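Local coordinates for uronate dehydrogenase (Agrobacterium tumefaciens, PDB 3RFX), which catalyses the NAD-dependent oxidation of uronic acids, such as glucuronate and galacturonate, to aldaric acid lactones, at residues S207-G212 / K227-A232; C166-N171 / F180-F185; Q103-F108 / F193-L198; I189-R194 / L222-K227. The protein carries 1 engineered substitution. All coordinates share one frame; numbering follows the deposited sequence.

Contact 1 of 4, residues S207-G212 / K227-A232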
# COMPACT_ATOMS: atom_id res chain seq x y z
N SER A 207 -24.31 -10.23 1.88
CA SER A 207 -25.20 -9.07 1.94
C SER A 207 -24.50 -7.88 2.60
O SER A 207 -23.31 -7.95 2.88
CB SER A 207 -26.51 -9.44 2.63
OG SER A 207 -27.25 -10.33 1.80
N ALA A 208 -25.22 -6.78 2.83
CA ALA A 208 -24.60 -5.58 3.40
C ALA A 208 -24.60 -5.67 4.92
O ALA A 208 -25.27 -4.90 5.61
CB ALA A 208 -25.35 -4.32 2.94
N ASN A 209 -23.85 -6.64 5.43
CA ASN A 209 -23.85 -6.93 6.86
C ASN A 209 -22.97 -5.96 7.65
O ASN A 209 -21.82 -5.74 7.29
CB ASN A 209 -23.38 -8.37 7.09
CG ASN A 209 -24.16 -9.37 6.25
OD1 ASN A 209 -25.36 -9.20 6.02
ND2 ASN A 209 -23.48 -10.41 5.76
N ASP A 210 -23.51 -5.39 8.73
CA ASP A 210 -22.70 -4.52 9.59
C ASP A 210 -21.40 -5.21 9.99
O ASP A 210 -20.36 -4.57 10.07
CB ASP A 210 -23.46 -4.12 10.87
CG ASP A 210 -24.55 -3.10 10.62
OD1 ASP A 210 -24.73 -2.67 9.45
OD2 ASP A 210 -25.22 -2.71 11.60
N ALA A 211 -21.47 -6.53 10.24
CA ALA A 211 -20.28 -7.27 10.65
C ALA A 211 -19.51 -7.97 9.52
O ALA A 211 -18.72 -8.88 9.78
CB ALA A 211 -20.63 -8.29 11.76
N GLY A 212 -19.73 -7.55 8.28
CA GLY A 212 -19.03 -8.14 7.14
C GLY A 212 -17.52 -8.02 7.24
O GLY A 212 -17.00 -7.04 7.81
N LYS A 227 -28.70 -5.12 -0.37
CA LYS A 227 -29.65 -4.34 0.42
C LYS A 227 -29.98 -4.97 1.78
O LYS A 227 -30.42 -4.28 2.70
CB LYS A 227 -30.95 -4.13 -0.36
CG LYS A 227 -30.76 -3.41 -1.69
CD LYS A 227 -30.12 -2.04 -1.47
CE LYS A 227 -29.78 -1.36 -2.80
NZ LYS A 227 -29.17 -0.02 -2.57
N ASP A 228 -29.77 -6.28 1.92
CA ASP A 228 -30.12 -6.94 3.19
C ASP A 228 -28.97 -6.83 4.18
O ASP A 228 -27.84 -6.53 3.80
CB ASP A 228 -30.52 -8.38 2.94
CG ASP A 228 -31.85 -8.49 2.18
OD1 ASP A 228 -32.80 -7.77 2.56
OD2 ASP A 228 -31.94 -9.28 1.22
N ASN A 229 -29.26 -7.04 5.47
CA ASN A 229 -28.26 -6.82 6.51
C ASN A 229 -28.48 -7.84 7.63
O ASN A 229 -29.52 -7.81 8.30
CB ASN A 229 -28.42 -5.40 7.06
CG ASN A 229 -27.31 -5.00 8.03
OD1 ASN A 229 -26.55 -5.84 8.52
ND2 ASN A 229 -27.22 -3.71 8.30
N ALA A 230 -27.51 -8.73 7.81
CA ALA A 230 -27.63 -9.80 8.79
C ALA A 230 -27.74 -9.26 10.22
O ALA A 230 -28.24 -9.95 11.12
CB ALA A 230 -26.44 -10.75 8.67
N GLU A 231 -27.29 -8.04 10.44
CA GLU A 231 -27.28 -7.47 11.79
C GLU A 231 -28.68 -7.45 12.40
O GLU A 231 -28.85 -7.53 13.62
CB GLU A 231 -26.67 -6.06 11.76
CG GLU A 231 -26.42 -5.46 13.14
CD GLU A 231 -25.38 -6.21 13.96
OE1 GLU A 231 -24.53 -6.94 13.39
OE2 GLU A 231 -25.40 -6.03 15.20
N ALA A 232 -29.70 -7.37 11.54
CA ALA A 232 -31.08 -7.37 12.00
C ALA A 232 -31.43 -8.66 12.76
O ALA A 232 -32.42 -8.70 13.49
CB ALA A 232 -32.03 -7.19 10.83
O HOH W 1 -23.97 -7.91 10.81

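Contact 2 of 4, residues C166-N171 / F180-F185. With PO4 (phosphate ion), chain F.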
# COMPACT_ATOMS: atom_id res chain seq x y z
N CYS A 166 -25.36 -18.56 1.92
CA CYS A 166 -26.57 -18.15 1.22
C CYS A 166 -27.74 -18.98 1.73
O CYS A 166 -27.96 -20.11 1.28
CB CYS A 166 -26.40 -18.31 -0.31
SG CYS A 166 -27.69 -17.47 -1.27
N THR A 167 -28.46 -18.42 2.69
CA THR A 167 -29.52 -19.14 3.40
C THR A 167 -30.74 -18.25 3.53
O THR A 167 -30.65 -17.04 3.30
CB THR A 167 -29.06 -19.51 4.83
OG1 THR A 167 -28.73 -18.32 5.54
CG2 THR A 167 -27.84 -20.41 4.78
N PRO A 168 -31.89 -18.82 3.91
CA PRO A 168 -33.07 -17.98 4.09
C PRO A 168 -32.86 -16.91 5.16
O PRO A 168 -33.39 -15.81 5.04
CB PRO A 168 -34.14 -18.98 4.54
CG PRO A 168 -33.70 -20.27 3.94
CD PRO A 168 -32.20 -20.26 4.02
N GLU A 169 -32.09 -17.24 6.20
CA GLU A 169 -31.76 -16.27 7.24
C GLU A 169 -30.48 -16.70 7.97
O GLU A 169 -30.10 -17.87 7.95
CB GLU A 169 -32.92 -16.12 8.23
CG GLU A 169 -33.18 -17.38 9.04
CD GLU A 169 -34.36 -17.25 10.00
OE1 GLU A 169 -34.91 -16.14 10.15
OE2 GLU A 169 -34.73 -18.27 10.62
N PRO A 170 -29.80 -15.74 8.61
CA PRO A 170 -28.61 -16.11 9.40
C PRO A 170 -29.04 -17.03 10.54
O PRO A 170 -30.08 -16.77 11.15
CB PRO A 170 -28.14 -14.77 9.98
CG PRO A 170 -28.82 -13.71 9.16
CD PRO A 170 -30.11 -14.31 8.69
N ASN A 171 -28.29 -18.08 10.83
CA ASN A 171 -28.67 -18.95 11.96
C ASN A 171 -27.56 -19.28 12.94
O ASN A 171 -27.73 -20.15 13.80
CB ASN A 171 -29.33 -20.23 11.48
CG ASN A 171 -28.49 -20.99 10.50
OD1 ASN A 171 -27.35 -21.36 10.81
ND2 ASN A 171 -29.02 -21.23 9.31
N PHE A 180 -25.51 -14.20 2.94
CA PHE A 180 -25.75 -13.69 1.59
C PHE A 180 -27.21 -14.02 1.29
O PHE A 180 -27.54 -15.18 1.05
CB PHE A 180 -24.85 -14.44 0.61
CG PHE A 180 -24.74 -13.78 -0.76
CD1 PHE A 180 -25.10 -12.45 -0.96
CD2 PHE A 180 -24.22 -14.50 -1.83
CE1 PHE A 180 -24.97 -11.86 -2.22
CE2 PHE A 180 -24.07 -13.92 -3.08
CZ PHE A 180 -24.44 -12.60 -3.28
N SER A 181 -28.08 -13.02 1.34
CA SER A 181 -29.52 -13.28 1.18
C SER A 181 -29.85 -13.74 -0.24
O SER A 181 -29.12 -13.46 -1.19
CB SER A 181 -30.34 -12.05 1.52
OG SER A 181 -30.19 -11.05 0.51
N HIS A 182 -30.97 -14.46 -0.39
CA HIS A 182 -31.43 -14.83 -1.72
C HIS A 182 -31.62 -13.60 -2.60
O HIS A 182 -31.15 -13.57 -3.74
CB HIS A 182 -32.73 -15.64 -1.64
CG HIS A 182 -32.56 -16.98 -1.01
ND1 HIS A 182 -33.62 -17.70 -0.50
CD2 HIS A 182 -31.45 -17.73 -0.79
CE1 HIS A 182 -33.17 -18.84 -0.01
NE2 HIS A 182 -31.86 -18.89 -0.17
N ASP A 183 -32.29 -12.58 -2.06
CA ASP A 183 -32.51 -11.34 -2.80
C ASP A 183 -31.21 -10.72 -3.31
O ASP A 183 -31.15 -10.24 -4.44
CB ASP A 183 -33.24 -10.31 -1.95
CG ASP A 183 -34.74 -10.55 -1.87
OD1 ASP A 183 -35.25 -11.46 -2.56
OD2 ASP A 183 -35.41 -9.82 -1.11
N ASP A 184 -30.19 -10.69 -2.46
CA ASP A 184 -28.92 -10.06 -2.85
C ASP A 184 -28.13 -10.88 -3.86
O ASP A 184 -27.44 -10.33 -4.71
CB ASP A 184 -28.07 -9.70 -1.62
CG ASP A 184 -28.61 -8.50 -0.85
OD1 ASP A 184 -29.30 -7.66 -1.47
OD2 ASP A 184 -28.36 -8.39 0.36
N PHE A 185 -28.23 -12.21 -3.79
CA PHE A 185 -27.56 -13.04 -4.77
C PHE A 185 -28.27 -12.89 -6.12
O PHE A 185 -27.64 -12.78 -7.17
CB PHE A 185 -27.50 -14.51 -4.32
CG PHE A 185 -26.51 -15.35 -5.08
CD1 PHE A 185 -25.73 -14.80 -6.09
CD2 PHE A 185 -26.37 -16.69 -4.78
CE1 PHE A 185 -24.83 -15.58 -6.79
CE2 PHE A 185 -25.47 -17.48 -5.48
CZ PHE A 185 -24.70 -16.92 -6.49
P PO4 F . -37.01 -17.18 -1.50
O1 PO4 F . -36.05 -16.69 -0.43
O2 PO4 F . -38.26 -16.32 -1.47
O3 PO4 F . -36.36 -17.06 -2.85
O4 PO4 F . -37.37 -18.62 -1.24
O HOH W 2 -30.62 -21.41 0.60
O HOH W 3 -32.39 -15.20 1.91

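Contact 3 of 4, residues Q103-F108 / F193-L198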
# COMPACT_ATOMS: atom_id res chain seq x y z
N GLN A 103 -18.95 -18.44 -25.87
CA GLN A 103 -18.49 -17.91 -24.59
C GLN A 103 -19.57 -17.17 -23.82
O GLN A 103 -19.41 -16.01 -23.46
CB GLN A 103 -17.23 -17.03 -24.79
CG GLN A 103 -16.10 -17.83 -25.38
CD GLN A 103 -14.81 -17.05 -25.61
OE1 GLN A 103 -13.83 -17.63 -26.08
NE2 GLN A 103 -14.81 -15.76 -25.29
N PRO A 104 -20.69 -17.86 -23.55
CA PRO A 104 -21.74 -17.25 -22.73
C PRO A 104 -21.13 -16.83 -21.38
O PRO A 104 -20.30 -17.56 -20.84
CB PRO A 104 -22.73 -18.40 -22.52
CG PRO A 104 -21.89 -19.64 -22.68
CD PRO A 104 -20.95 -19.28 -23.80
N ARG A 105 -21.51 -15.66 -20.88
CA ARG A 105 -21.00 -15.15 -19.62
C ARG A 105 -21.35 -16.11 -18.47
O ARG A 105 -22.46 -16.66 -18.44
CB ARG A 105 -21.60 -13.77 -19.36
CG ARG A 105 -21.07 -13.06 -18.12
CD ARG A 105 -21.54 -11.61 -18.11
NE ARG A 105 -20.84 -10.82 -19.13
CZ ARG A 105 -21.08 -9.53 -19.35
NH1 ARG A 105 -21.99 -8.90 -18.62
NH2 ARG A 105 -20.41 -8.86 -20.29
N ILE A 106 -20.41 -16.30 -17.55
CA ILE A 106 -20.57 -17.25 -16.45
C ILE A 106 -20.60 -16.58 -15.07
O ILE A 106 -19.76 -15.73 -14.77
CB ILE A 106 -19.43 -18.28 -16.46
CG1 ILE A 106 -19.48 -19.10 -17.76
CG2 ILE A 106 -19.48 -19.20 -15.22
CD1 ILE A 106 -18.22 -19.86 -18.03
N VAL A 107 -21.58 -16.93 -14.25
CA VAL A 107 -21.51 -16.63 -12.82
C VAL A 107 -21.04 -17.91 -12.15
O VAL A 107 -21.74 -18.92 -12.15
CB VAL A 107 -22.87 -16.19 -12.24
CG1 VAL A 107 -22.80 -16.02 -10.71
CG2 VAL A 107 -23.33 -14.88 -12.87
N PHE A 108 -19.82 -17.89 -11.61
CA PHE A 108 -19.25 -19.07 -10.97
C PHE A 108 -19.48 -19.03 -9.46
O PHE A 108 -19.14 -18.04 -8.81
CB PHE A 108 -17.75 -19.14 -11.26
CG PHE A 108 -17.03 -20.23 -10.52
CD1 PHE A 108 -17.51 -21.53 -10.53
CD2 PHE A 108 -15.84 -19.98 -9.85
CE1 PHE A 108 -16.84 -22.55 -9.87
CE2 PHE A 108 -15.16 -21.00 -9.18
CZ PHE A 108 -15.66 -22.28 -9.20
N PHE A 193 -25.08 -10.02 -15.45
CA PHE A 193 -25.52 -10.19 -16.84
C PHE A 193 -25.83 -8.89 -17.59
O PHE A 193 -25.74 -8.84 -18.81
CB PHE A 193 -26.68 -11.19 -16.96
CG PHE A 193 -26.26 -12.61 -16.73
CD1 PHE A 193 -25.33 -13.22 -17.56
CD2 PHE A 193 -26.79 -13.35 -15.68
CE1 PHE A 193 -24.92 -14.52 -17.34
CE2 PHE A 193 -26.39 -14.66 -15.46
CZ PHE A 193 -25.46 -15.24 -16.29
N ARG A 194 -26.19 -7.83 -16.86
CA ARG A 194 -26.54 -6.56 -17.50
C ARG A 194 -25.30 -5.73 -17.90
O ARG A 194 -25.40 -4.85 -18.76
CB ARG A 194 -27.43 -5.71 -16.58
CG ARG A 194 -26.64 -4.87 -15.59
CD ARG A 194 -27.51 -4.20 -14.53
NE ARG A 194 -26.68 -3.56 -13.51
CZ ARG A 194 -27.12 -3.15 -12.32
NH1 ARG A 194 -28.39 -3.31 -11.98
NH2 ARG A 194 -26.27 -2.58 -11.47
N ALA A 195 -24.16 -6.00 -17.27
CA ALA A 195 -22.97 -5.17 -17.50
C ALA A 195 -22.43 -5.29 -18.93
O ALA A 195 -22.18 -6.39 -19.41
CB ALA A 195 -21.87 -5.52 -16.50
N PRO A 196 -22.22 -4.16 -19.61
CA PRO A 196 -21.60 -4.24 -20.94
C PRO A 196 -20.25 -4.94 -20.86
O PRO A 196 -19.96 -5.83 -21.66
CB PRO A 196 -21.42 -2.77 -21.33
CG PRO A 196 -22.51 -2.05 -20.60
CD PRO A 196 -22.67 -2.80 -19.28
N VAL A 197 -19.44 -4.57 -19.86
CA VAL A 197 -18.13 -5.17 -19.67
C VAL A 197 -17.98 -5.68 -18.23
O VAL A 197 -18.27 -4.95 -17.28
CB VAL A 197 -17.00 -4.15 -19.97
CG1 VAL A 197 -15.64 -4.76 -19.70
CG2 VAL A 197 -17.09 -3.66 -21.42
N LEU A 198 -17.55 -6.92 -18.08
CA LEU A 198 -17.44 -7.54 -16.75
C LEU A 198 -16.00 -7.83 -16.38
O LEU A 198 -15.55 -7.46 -15.29
CB LEU A 198 -18.25 -8.85 -16.69
CG LEU A 198 -18.13 -9.56 -15.33
CD1 LEU A 198 -18.93 -8.78 -14.32
CD2 LEU A 198 -18.60 -11.00 -15.40

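Contact 4 of 4, residues I189-R194 / L222-K227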
# COMPACT_ATOMS: atom_id res chain seq x y z
N ILE A 189 -26.62 -11.46 -9.62
CA ILE A 189 -26.68 -12.17 -10.89
C ILE A 189 -27.25 -11.26 -11.99
O ILE A 189 -26.73 -11.24 -13.11
CB ILE A 189 -27.48 -13.49 -10.77
CG1 ILE A 189 -26.67 -14.51 -9.96
CG2 ILE A 189 -27.82 -14.05 -12.15
CD1 ILE A 189 -27.47 -15.71 -9.51
N GLU A 190 -28.29 -10.50 -11.67
CA GLU A 190 -28.86 -9.55 -12.64
C GLU A 190 -27.84 -8.48 -13.05
O GLU A 190 -27.72 -8.13 -14.24
CB GLU A 190 -30.14 -8.92 -12.09
CG GLU A 190 -31.23 -9.98 -11.85
CD GLU A 190 -32.41 -9.47 -11.05
OE1 GLU A 190 -32.27 -8.44 -10.34
OE2 GLU A 190 -33.48 -10.12 -11.11
N ALA A 191 -27.08 -7.99 -12.08
CA ALA A 191 -26.06 -6.98 -12.34
C ALA A 191 -24.93 -7.54 -13.19
O ALA A 191 -24.40 -6.85 -14.07
CB ALA A 191 -25.51 -6.42 -11.02
N VAL A 192 -24.56 -8.80 -12.96
CA VAL A 192 -23.48 -9.41 -13.71
C VAL A 192 -23.85 -9.57 -15.19
O VAL A 192 -23.05 -9.28 -16.09
CB VAL A 192 -23.07 -10.78 -13.12
CG1 VAL A 192 -22.20 -11.56 -14.12
CG2 VAL A 192 -22.34 -10.59 -11.80
N PHE A 193 -25.08 -10.02 -15.45
CA PHE A 193 -25.52 -10.19 -16.84
C PHE A 193 -25.83 -8.89 -17.59
O PHE A 193 -25.74 -8.84 -18.81
CB PHE A 193 -26.68 -11.19 -16.96
CG PHE A 193 -26.26 -12.61 -16.73
CD1 PHE A 193 -25.33 -13.22 -17.56
CD2 PHE A 193 -26.79 -13.35 -15.68
CE1 PHE A 193 -24.92 -14.52 -17.34
CE2 PHE A 193 -26.39 -14.66 -15.46
CZ PHE A 193 -25.46 -15.24 -16.29
N ARG A 194 -26.19 -7.83 -16.86
CA ARG A 194 -26.54 -6.56 -17.50
C ARG A 194 -25.30 -5.73 -17.90
O ARG A 194 -25.40 -4.85 -18.76
CB ARG A 194 -27.43 -5.71 -16.58
CG ARG A 194 -26.64 -4.87 -15.59
CD ARG A 194 -27.51 -4.20 -14.53
NE ARG A 194 -26.68 -3.56 -13.51
CZ ARG A 194 -27.12 -3.15 -12.32
NH1 ARG A 194 -28.39 -3.31 -11.98
NH2 ARG A 194 -26.27 -2.58 -11.47
N LEU A 222 -19.68 -2.05 -11.31
CA LEU A 222 -20.80 -2.94 -11.63
C LEU A 222 -22.15 -2.35 -11.18
O LEU A 222 -23.21 -2.72 -11.70
CB LEU A 222 -20.58 -4.32 -11.00
CG LEU A 222 -21.50 -5.46 -11.46
CD1 LEU A 222 -21.22 -5.78 -12.93
CD2 LEU A 222 -21.32 -6.70 -10.58
N GLY A 223 -22.11 -1.46 -10.20
CA GLY A 223 -23.30 -0.78 -9.72
C GLY A 223 -24.20 -1.65 -8.87
O GLY A 223 -25.37 -1.35 -8.70
N TRP A 224 -23.65 -2.73 -8.32
CA TRP A 224 -24.41 -3.63 -7.45
C TRP A 224 -24.14 -3.32 -5.98
O TRP A 224 -22.99 -3.40 -5.53
CB TRP A 224 -24.08 -5.10 -7.73
CG TRP A 224 -24.67 -6.05 -6.72
CD1 TRP A 224 -25.99 -6.39 -6.58
CD2 TRP A 224 -23.97 -6.76 -5.69
NE1 TRP A 224 -26.15 -7.27 -5.53
CE2 TRP A 224 -24.92 -7.52 -4.97
CE3 TRP A 224 -22.62 -6.83 -5.31
CZ2 TRP A 224 -24.57 -8.33 -3.89
CZ3 TRP A 224 -22.27 -7.64 -4.23
CH2 TRP A 224 -23.25 -8.39 -3.54
N LYS A 225 -25.19 -2.95 -5.26
CA LYS A 225 -25.13 -2.72 -3.81
C LYS A 225 -26.14 -3.64 -3.13
O LYS A 225 -27.35 -3.47 -3.31
CB LYS A 225 -25.48 -1.27 -3.48
CG LYS A 225 -24.54 -0.23 -4.07
CD LYS A 225 -23.24 -0.11 -3.28
CE LYS A 225 -22.36 0.99 -3.86
NZ LYS A 225 -21.28 1.44 -2.94
N PRO A 226 -25.67 -4.61 -2.34
CA PRO A 226 -26.63 -5.46 -1.63
C PRO A 226 -27.48 -4.66 -0.65
O PRO A 226 -27.03 -3.62 -0.16
CB PRO A 226 -25.75 -6.48 -0.90
CG PRO A 226 -24.39 -5.87 -0.85
CD PRO A 226 -24.27 -4.96 -2.04
N LYS A 227 -28.70 -5.12 -0.37
CA LYS A 227 -29.65 -4.34 0.42
C LYS A 227 -29.98 -4.97 1.78
O LYS A 227 -30.42 -4.28 2.70
CB LYS A 227 -30.95 -4.13 -0.36
CG LYS A 227 -30.76 -3.41 -1.69
CD LYS A 227 -30.12 -2.04 -1.47
CE LYS A 227 -29.78 -1.36 -2.80
NZ LYS A 227 -29.17 -0.02 -2.57
O HOH W 4 -24.07 -3.74 -14.05

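Contact 1 of 4, residues S207-G212 / K227-A232
The side-chain amide of Asn229 binds both the backbone N and the carboxylate of Asp210, and round this pair the two arms of the loop pack tightly. The amide oxygen Asn229 OD1 takes the backbone N of Asp210 (3.1 Å) on one face of its plane and the backbone N of Glu231 on the other, so two N-H groups fix the amide from opposite faces. Its nitrogen, Asn229 ND2, then donates to Asp210 OD1 (2.9 Å), meeting the carboxylate from above its plane, with the two flat groups turned 68° apart. A first torsion that sets CG anti to its own N (chi1 -173°) carries the Asn229 amide alongside the Ala208-Asp210 backbone. Closer to the protein interior, Asn209 OD1 accepts from Ala230 N at 2.8 Å, while Asn209 ND2 is held by Ser177 O and Trp179 O. Further along, Ala208 N donates to Asp228 O (2.8 Å); Ser207 OG bonds Asp184 and Asp228 OD2 bonds Ser181.

The looser side lies at Glu231. Its CG rests 3.4 Å from Asp210 OD2, but the carboxylates do not pair; Glu231 OE1 accepts from a water that in turn accepts from Ala211 N, and Glu231 OE2 forms a salt bridge with Arg234. Here a second subunit packs its Gly223 against Ala211 and Glu231. The Glu231 N to Asn229 OD1 bond closes an Asx turn leading into the 3-10 segment that starts at Ala230. This faces a type I beta turn, Asn209 to Gly212, within the one long loop between edge strand 202-205 of the Rossmann sheet and helix 234-238.

Contact 2 of 4, residues C166-N171 / F180-F185
Cys166 lies against the start of helix 182-194, where the loop after strand 158-163 of the Rossmann fold meets the helix N-terminus. With SG anti to the backbone N (chi1 -167°), the sulfur is turned in among three rings. It meets His182 at the ring edge, 3.8 Å from SG to CD2, and Phe185 likewise at its edge, with SG 3.8 Å from CD2, whereas it approaches the Phe180 ring obliquely. The backbone adds a fairly straight CA-H...O contact from Cys166 CA to Phe180 O (3.1 Å). Thr167 O sits over one face of the imidazole, towards its rim.

Two waters bridge the segments. One donates to Cys166 O and is hydrogen-bonded to His182 NE2 (2.9 Å); the other donates to Thr167 O and accepts from His182 N, thereby occupying a backbone N-H in the first turn of the helix.

Behind this shell, Ser181 acts as N-cap, its OG accepting from Asp184 N at 3.0 Å and also bonded to Asp228, so that the helix start is tied to a later loop. Phe180 and Phe185 brace each other, an edge atom of the Phe180 ring lying over the face of Phe185. Leu15 and Val18 of helix 14-22 pack on Cys166 and His182, and the side chain of Cys166 is about 7 Å from the bound NAD. On the far edge of the imidazole a phosphate, probably from the crystallisation liquor and also held by Arg22, accepts an almost straight bond (171°) from His182 ND1 to its O1, 2.6 Å long.

Contact 3 of 4, residues Q103-F108 / F193-L198
In the parallel sheet of the Rossmann fold, Arg105 of strand 105-111 reaches across to the C-terminal end of helix 182-194 and grips the turn that follows it. The side chain runs out extended and then bends at chi3 (-72°), which brings the guanidinium edge-on to the carbonyls of the turn. Arg105 NH1 donates to Ala195 O over 2.6 Å, within the guanidinium plane and on a lone pair of the oxygen, and NH2 adds weak bonds to the same oxygen and to Pro196 O. Outside the turn, NH1 also bonds Val192 O and NH2 forms a salt bridge with Glu157, so the guanidinium is bound by carbonyls of the helix and the turn after it and by one carboxylate. Leu198 CB covers the centre of one guanidinium face, 3.9 Å from Arg105 CZ.

Phe193, on the last turn of the helix, runs antiparallel to the arginine side chain, its ring and the guanidinium only 7° from parallel. The ring touches the aliphatic part instead, with CE1 4.0 Å from Arg105 CB, and Val107 CG2 meets its CE2 obliquely at 4.0 Å. In the plane of the same ring, at its edge, Arg105 O approaches Phe193 CE1 to 3.4 Å.

Contact 4 of 4, residues I189-R194 / L222-K227
Ala191 brings its methyl group against the loop 222-227, touching Trp224 CB at 3.8 Å and Leu222 CG at 4.1 Å. Its carbonyl oxygen, Ala191 O, is packed on by Leu222 CD1 (3.5 Å) and accepts from a water. Trp224 points its CB at the helix, but its polar end looks elsewhere, since NE1 is bonded to Ser187 one turn earlier.

Next along the helix, Val192 gives a lighter contact, its CG2 lying 4.2 Å from Leu222 CD2. On its other side Val192 packs on Val107, so that helix 182-194 is wedged between strand 105-111 of the Rossmann sheet and the long loop that follows the last strand, 202-205. That loop lies over the helix on its way to helix 234-238.

Arg194 carries the polar part. Its CG sits in the crowded position between N and the carbonyl carbon (chi1 86°), from which the extended chain doubles back beside its own helix and lays the centre of one guanidinium face over Ala191 CB. Arg194 NH2 donates to Leu222 O at 3.1 Å, in the carbonyl plane and on a lone pair, with a weaker bond to Gly223 O at 3.2 Å. Arg194 NE donates at 2.7 Å to the water bound to Ala191 O, and the same water donates to Leu222 O, which therefore takes two hydrogen bonds. Gly223 adopts positive phi (74°), and its carbonyl faces the arginine. Beyond it a third subunit places Arg234 near Arg194 NE and Glu231 within a long, weak ion pair of NH2.

How the contacts relate
Helix 182-194 joins contacts 2, 3 and 4: its start lies in contact 2, its last turns in contacts 3 and 4, which share Phe193 and Arg194. Contact 4 is the buried one; the others are partly buried. Chemistry follows place: contact 1, within one long loop, relies on amide, carboxylate and backbone hydrogen bonds, contact 2 on sulfur, rings and waters, with Cys166 not far from NAD, while contacts 3 and 4 combine apolar packing with an arginine binding backbone carbonyls. Asp184 links contact 2 to contact 1 through Ser207 and to contact 4 through Lys227, the residue contacts 1 and 4 share. Contacts 1, 3 and 4 also lie at subunit interfaces; no other chain touches contact 2.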